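Local structure of halogenase PltM (Pseudomonas fluorescens, 6BZN) at residues Ile162-Val174 against Ala177-Ile189. The protein halogenates phenolic compounds, accepting a range of substrates and of halides, and belongs to the FAD-binding flavoprotein halogenases. Sequence-based numbering, arbitrary orientation.
Sequences IKIESISLNDDGV and ALSNAAPVKAAFI
V174 and I189 meet at about a right angle, the CG2 methyl of I189 lying 4.0 Å from CG2 of V174. I189 holds CG1 anti to the backbone N (chi1 -173°), which leaves CG2 between N and the carbonyl carbon; CG2 also meets CD2 of L169 at 3.9 Å, while CD1 on the other branch reaches CG2 of I167. This apolar knot is the tight part of the contact, closed further by I29 and F336, from the strands on either side of 188-191 in the parallel sheet. Beside it V174 and A186 form an antiparallel hydrogen-bonded pair, V174 N to A186 O spanning 2.7 Å. At the far end L178 packs on I164 on one face, but the edge of E165, S179 and K163 is polar and more open to solvent. S179 OG donates to OE1 of E165 over 2.8 Å, on the anti side of the carboxylate and 33° out of its plane, and a water links K163 N to S179 O. With an alanine in place of S179 the hydroxyl is gone, and the E165 carboxylate is likely to be freer to turn. In the backbone, S179 N donates to K163 O nearly straight (164° at the hydrogen). A177 O accepts from E165 N and A177 N donates to S166 O, so both residues face A177: a classic beta bulge. The whole is a three-stranded antiparallel meander, which after the corner at A187 leads into the parallel sheet of a Rossmann-like domain whose strand ends lie near residues seen to bind FAD.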
loop_
_atom_site.group_PDB
_atom_site.type_symbol
_atom_site.label_atom_id
_atom_site.label_comp_id
_atom_site.label_asym_id
_atom_site.label_seq_id
_atom_site.Cartn_x
_atom_site.Cartn_y
_atom_site.Cartn_z
ATOM N N ILE A 162 -1.580 9.622 -24.556
ATOM C CA ILE A 162 -0.688 10.672 -25.084
ATOM C C ILE A 162 0.757 10.235 -24.961
ATOM O O ILE A 162 1.061 9.236 -24.320
ATOM C CB ILE A 162 -0.911 12.083 -24.453
ATOM C CG1 ILE A 162 -0.841 12.091 -22.920
ATOM C CG2 ILE A 162 -2.239 12.660 -24.906
ATOM C CD1 ILE A 162 0.539 11.863 -22.340
ATOM N N LYS A 163 1.641 10.970 -25.609
ATOM C CA LYS A 163 3.066 10.724 -25.517
ATOM C C LYS A 163 3.726 12.036 -25.123
ATOM O O LYS A 163 3.637 13.022 -25.844
ATOM C CB LYS A 163 3.599 10.187 -26.858
ATOM C CG LYS A 163 5.115 10.002 -26.954
ATOM C CD LYS A 163 5.711 9.301 -25.737
ATOM C CE LYS A 163 6.958 8.487 -26.073
ATOM N NZ LYS A 163 8.119 9.314 -26.504
ATOM N N ILE A 164 4.337 12.049 -23.945
ATOM C CA ILE A 164 5.084 13.201 -23.473
ATOM C C ILE A 164 6.446 13.158 -24.142
ATOM O O ILE A 164 7.159 12.175 -24.003
ATOM C CB ILE A 164 5.254 13.179 -21.939
ATOM C CG1 ILE A 164 3.897 13.377 -21.263
ATOM C CG2 ILE A 164 6.233 14.261 -21.482
ATOM C CD1 ILE A 164 3.862 12.918 -19.822
ATOM N N GLU A 165 6.792 14.223 -24.854
ATOM C CA GLU A 165 8.078 14.329 -25.545
ATOM C C GLU A 165 9.177 14.936 -24.687
ATOM O O GLU A 165 10.318 14.522 -24.781
ATOM C CB GLU A 165 7.912 15.126 -26.832
ATOM C CG GLU A 165 6.944 14.443 -27.791
ATOM C CD GLU A 165 7.200 14.781 -29.240
ATOM O OE1 GLU A 165 6.991 13.882 -30.088
ATOM O OE2 GLU A 165 7.608 15.936 -29.521
ATOM N N SER A 166 8.830 15.914 -23.858
ATOM C CA SER A 166 9.772 16.462 -22.882
ATOM C C SER A 166 9.043 17.231 -21.796
ATOM O O SER A 166 7.905 17.681 -21.988
ATOM C CB SER A 166 10.760 17.400 -23.568
ATOM O OG SER A 166 10.061 18.469 -24.161
ATOM N N ILE A 167 9.700 17.360 -20.654
ATOM C CA ILE A 167 9.200 18.151 -19.541
ATOM C C ILE A 167 10.291 19.141 -19.172
ATOM O O ILE A 167 11.379 18.731 -18.755
ATOM C CB ILE A 167 8.847 17.269 -18.320
ATOM C CG1 ILE A 167 7.779 16.236 -18.702
ATOM C CG2 ILE A 167 8.339 18.124 -17.170
ATOM C CD1 ILE A 167 7.592 15.119 -17.685
ATOM N N SER A 168 10.005 20.432 -19.341
ATOM C CA SER A 168 10.970 21.485 -19.013
ATOM C C SER A 168 10.585 22.125 -17.699
ATOM O O SER A 168 9.437 22.501 -17.503
ATOM C CB SER A 168 11.035 22.536 -20.133
ATOM O OG SER A 168 11.499 21.918 -21.327
ATOM N N LEU A 169 11.547 22.239 -16.795
ATOM C CA LEU A 169 11.319 22.835 -15.496
ATOM C C LEU A 169 12.054 24.172 -15.482
ATOM O O LEU A 169 13.277 24.207 -15.548
ATOM C CB LEU A 169 11.826 21.909 -14.398
ATOM C CG LEU A 169 11.196 20.513 -14.328
ATOM C CD1 LEU A 169 11.999 19.622 -13.390
ATOM C CD2 LEU A 169 9.740 20.601 -13.882
ATOM N N ASN A 170 11.303 25.265 -15.429
ATOM C CA ASN A 170 11.869 26.613 -15.586
ATOM C C ASN A 170 11.662 27.350 -14.287
ATOM O O ASN A 170 10.934 26.871 -13.427
ATOM C CB ASN A 170 11.169 27.357 -16.739
ATOM C CG ASN A 170 11.041 26.504 -17.997
ATOM O OD1 ASN A 170 9.933 26.286 -18.519
ATOM N ND2 ASN A 170 12.173 26.014 -18.493
ATOM N N ASP A 171 12.261 28.528 -14.142
ATOM C CA ASP A 171 12.003 29.340 -12.944
ATOM C C ASP A 171 10.613 29.997 -12.929
ATOM O O ASP A 171 10.192 30.475 -11.888
ATOM C CB ASP A 171 13.127 30.377 -12.680
ATOM C CG ASP A 171 13.208 31.456 -13.741
ATOM O OD1 ASP A 171 12.436 31.390 -14.725
ATOM O OD2 ASP A 171 14.045 32.379 -13.577
ATOM N N ASP A 172 9.899 30.009 -14.059
ATOM C CA ASP A 172 8.539 30.578 -14.114
ATOM C C ASP A 172 7.427 29.546 -14.412
ATOM O O ASP A 172 6.289 29.926 -14.683
ATOM C CB ASP A 172 8.474 31.777 -15.088
ATOM C CG ASP A 172 8.902 31.431 -16.497
ATOM O OD1 ASP A 172 9.259 30.258 -16.762
ATOM O OD2 ASP A 172 8.894 32.355 -17.342
ATOM N N GLY A 173 7.752 28.258 -14.335
ATOM C CA GLY A 173 6.756 27.210 -14.523
ATOM C C GLY A 173 7.294 25.975 -15.191
ATOM O O GLY A 173 8.506 25.751 -15.238
ATOM N N VAL A 174 6.377 25.173 -15.714
ATOM C CA VAL A 174 6.705 23.906 -16.319
ATOM C C VAL A 174 6.148 23.903 -17.724
ATOM O O VAL A 174 5.100 24.482 -17.972
ATOM C CB VAL A 174 6.083 22.752 -15.507
ATOM C CG1 VAL A 174 6.339 21.409 -16.167
ATOM C CG2 VAL A 174 6.650 22.770 -14.097
ATOM N N ALA A 177 5.898 19.138 -23.613
ATOM C CA ALA A 177 5.699 18.954 -25.039
ATOM C C ALA A 177 5.047 17.600 -25.251
ATOM O O ALA A 177 5.407 16.626 -24.582
ATOM C CB ALA A 177 7.029 19.030 -25.767
ATOM N N LEU A 178 4.093 17.548 -26.181
ATOM C CA LEU A 178 3.288 16.360 -26.462
ATOM C C LEU A 178 3.392 16.011 -27.948
ATOM O O LEU A 178 3.454 16.913 -28.780
ATOM C CB LEU A 178 1.825 16.650 -26.116
ATOM C CG LEU A 178 1.552 17.117 -24.686
ATOM C CD1 LEU A 178 0.164 17.738 -24.553
ATOM C CD2 LEU A 178 1.729 15.956 -23.725
ATOM N N SER A 179 3.401 14.723 -28.288
ATOM C CA SER A 179 3.420 14.324 -29.710
ATOM C C SER A 179 2.095 14.723 -30.352
ATOM O O SER A 179 1.038 14.498 -29.765
ATOM C CB SER A 179 3.642 12.818 -29.875
ATOM O OG SER A 179 4.827 12.399 -29.214
ATOM N N ASN A 180 2.164 15.338 -31.532
ATOM C CA ASN A 180 0.970 15.727 -32.302
ATOM C C ASN A 180 0.003 16.676 -31.557
ATOM O O ASN A 180 -1.226 16.570 -31.683
ATOM C CB ASN A 180 0.234 14.469 -32.816
ATOM C CG ASN A 180 1.109 13.599 -33.716
ATOM O OD1 ASN A 180 2.030 14.087 -34.378
ATOM N ND2 ASN A 180 0.810 12.304 -33.755
ATOM N N ALA A 181 0.573 17.602 -30.785
ATOM C CA ALA A 181 -0.200 18.647 -30.115
ATOM C C ALA A 181 0.717 19.769 -29.655
ATOM O O ALA A 181 1.917 19.568 -29.496
ATOM C CB ALA A 181 -0.954 18.074 -28.926
ATOM N N ALA A 182 0.135 20.943 -29.432
ATOM C CA ALA A 182 0.881 22.089 -28.918
ATOM C C ALA A 182 1.330 21.825 -27.470
ATOM O O ALA A 182 0.681 21.058 -26.748
ATOM C CB ALA A 182 0.040 23.355 -28.984
ATOM N N PRO A 183 2.439 22.456 -27.043
ATOM C CA PRO A 183 2.887 22.242 -25.662
ATOM C C PRO A 183 1.909 22.797 -24.630
ATOM O O PRO A 183 1.157 23.727 -24.918
ATOM C CB PRO A 183 4.225 23.000 -25.582
ATOM C CG PRO A 183 4.536 23.466 -26.972
ATOM C CD PRO A 183 3.262 23.455 -27.752
ATOM N N VAL A 184 1.913 22.223 -23.436
ATOM C CA VAL A 184 1.073 22.729 -22.349
ATOM C C VAL A 184 1.968 23.246 -21.240
ATOM O O VAL A 184 3.068 22.739 -21.051
ATOM C CB VAL A 184 0.064 21.676 -21.839
ATOM C CG1 VAL A 184 -0.964 21.388 -22.931
ATOM C CG2 VAL A 184 0.751 20.393 -21.387
ATOM N N LYS A 185 1.488 24.266 -20.535
ATOM C CA LYS A 185 2.266 24.961 -19.522
ATOM C C LYS A 185 1.514 24.985 -18.195
ATOM O O LYS A 185 0.281 25.041 -18.165
ATOM C CB LYS A 185 2.598 26.389 -19.971
ATOM C CG LYS A 185 3.424 26.483 -21.256
ATOM C CD LYS A 185 3.680 27.934 -21.667
ATOM C CE LYS A 185 4.608 28.640 -20.677
ATOM N NZ LYS A 185 5.248 29.883 -21.213
ATOM N N ALA A 186 2.260 24.918 -17.098
ATOM C CA ALA A 186 1.679 25.010 -15.772
ATOM C C ALA A 186 2.641 25.616 -14.764
ATOM O O ALA A 186 3.838 25.797 -15.049
ATOM C CB ALA A 186 1.213 23.645 -15.294
ATOM N N ALA A 187 2.107 25.944 -13.598
ATOM C CA ALA A 187 2.941 26.425 -12.502
ATOM C C ALA A 187 3.714 25.296 -11.813
ATOM O O ALA A 187 4.757 25.556 -11.202
ATOM C CB ALA A 187 2.107 27.181 -11.484
ATOM N N PHE A 188 3.211 24.063 -11.907
ATOM C CA PHE A 188 3.694 22.954 -11.070
ATOM C C PHE A 188 3.328 21.620 -11.717
ATOM O O PHE A 188 2.278 21.510 -12.370
ATOM C CB PHE A 188 3.022 23.045 -9.708
ATOM C CG PHE A 188 3.703 22.275 -8.602
ATOM C CD1 PHE A 188 4.903 22.713 -8.070
ATOM C CD2 PHE A 188 3.094 21.159 -8.037
ATOM C CE1 PHE A 188 5.514 22.040 -7.017
ATOM C CE2 PHE A 188 3.684 20.487 -6.974
ATOM C CZ PHE A 188 4.898 20.922 -6.465
ATOM N N ILE A 189 4.185 20.624 -11.535
ATOM C CA ILE A 189 3.930 19.282 -12.087
ATOM C C ILE A 189 4.010 18.233 -10.972
ATOM O O ILE A 189 4.938 18.234 -10.172
ATOM C CB ILE A 189 4.834 18.960 -13.306
ATOM C CG1 ILE A 189 4.427 17.631 -13.948
ATOM C CG2 ILE A 189 6.325 18.937 -12.976
ATOM C CD1 ILE A 189 4.848 17.522 -15.409
HETATM O O HOH W 1 0.446 12.906 -27.537
#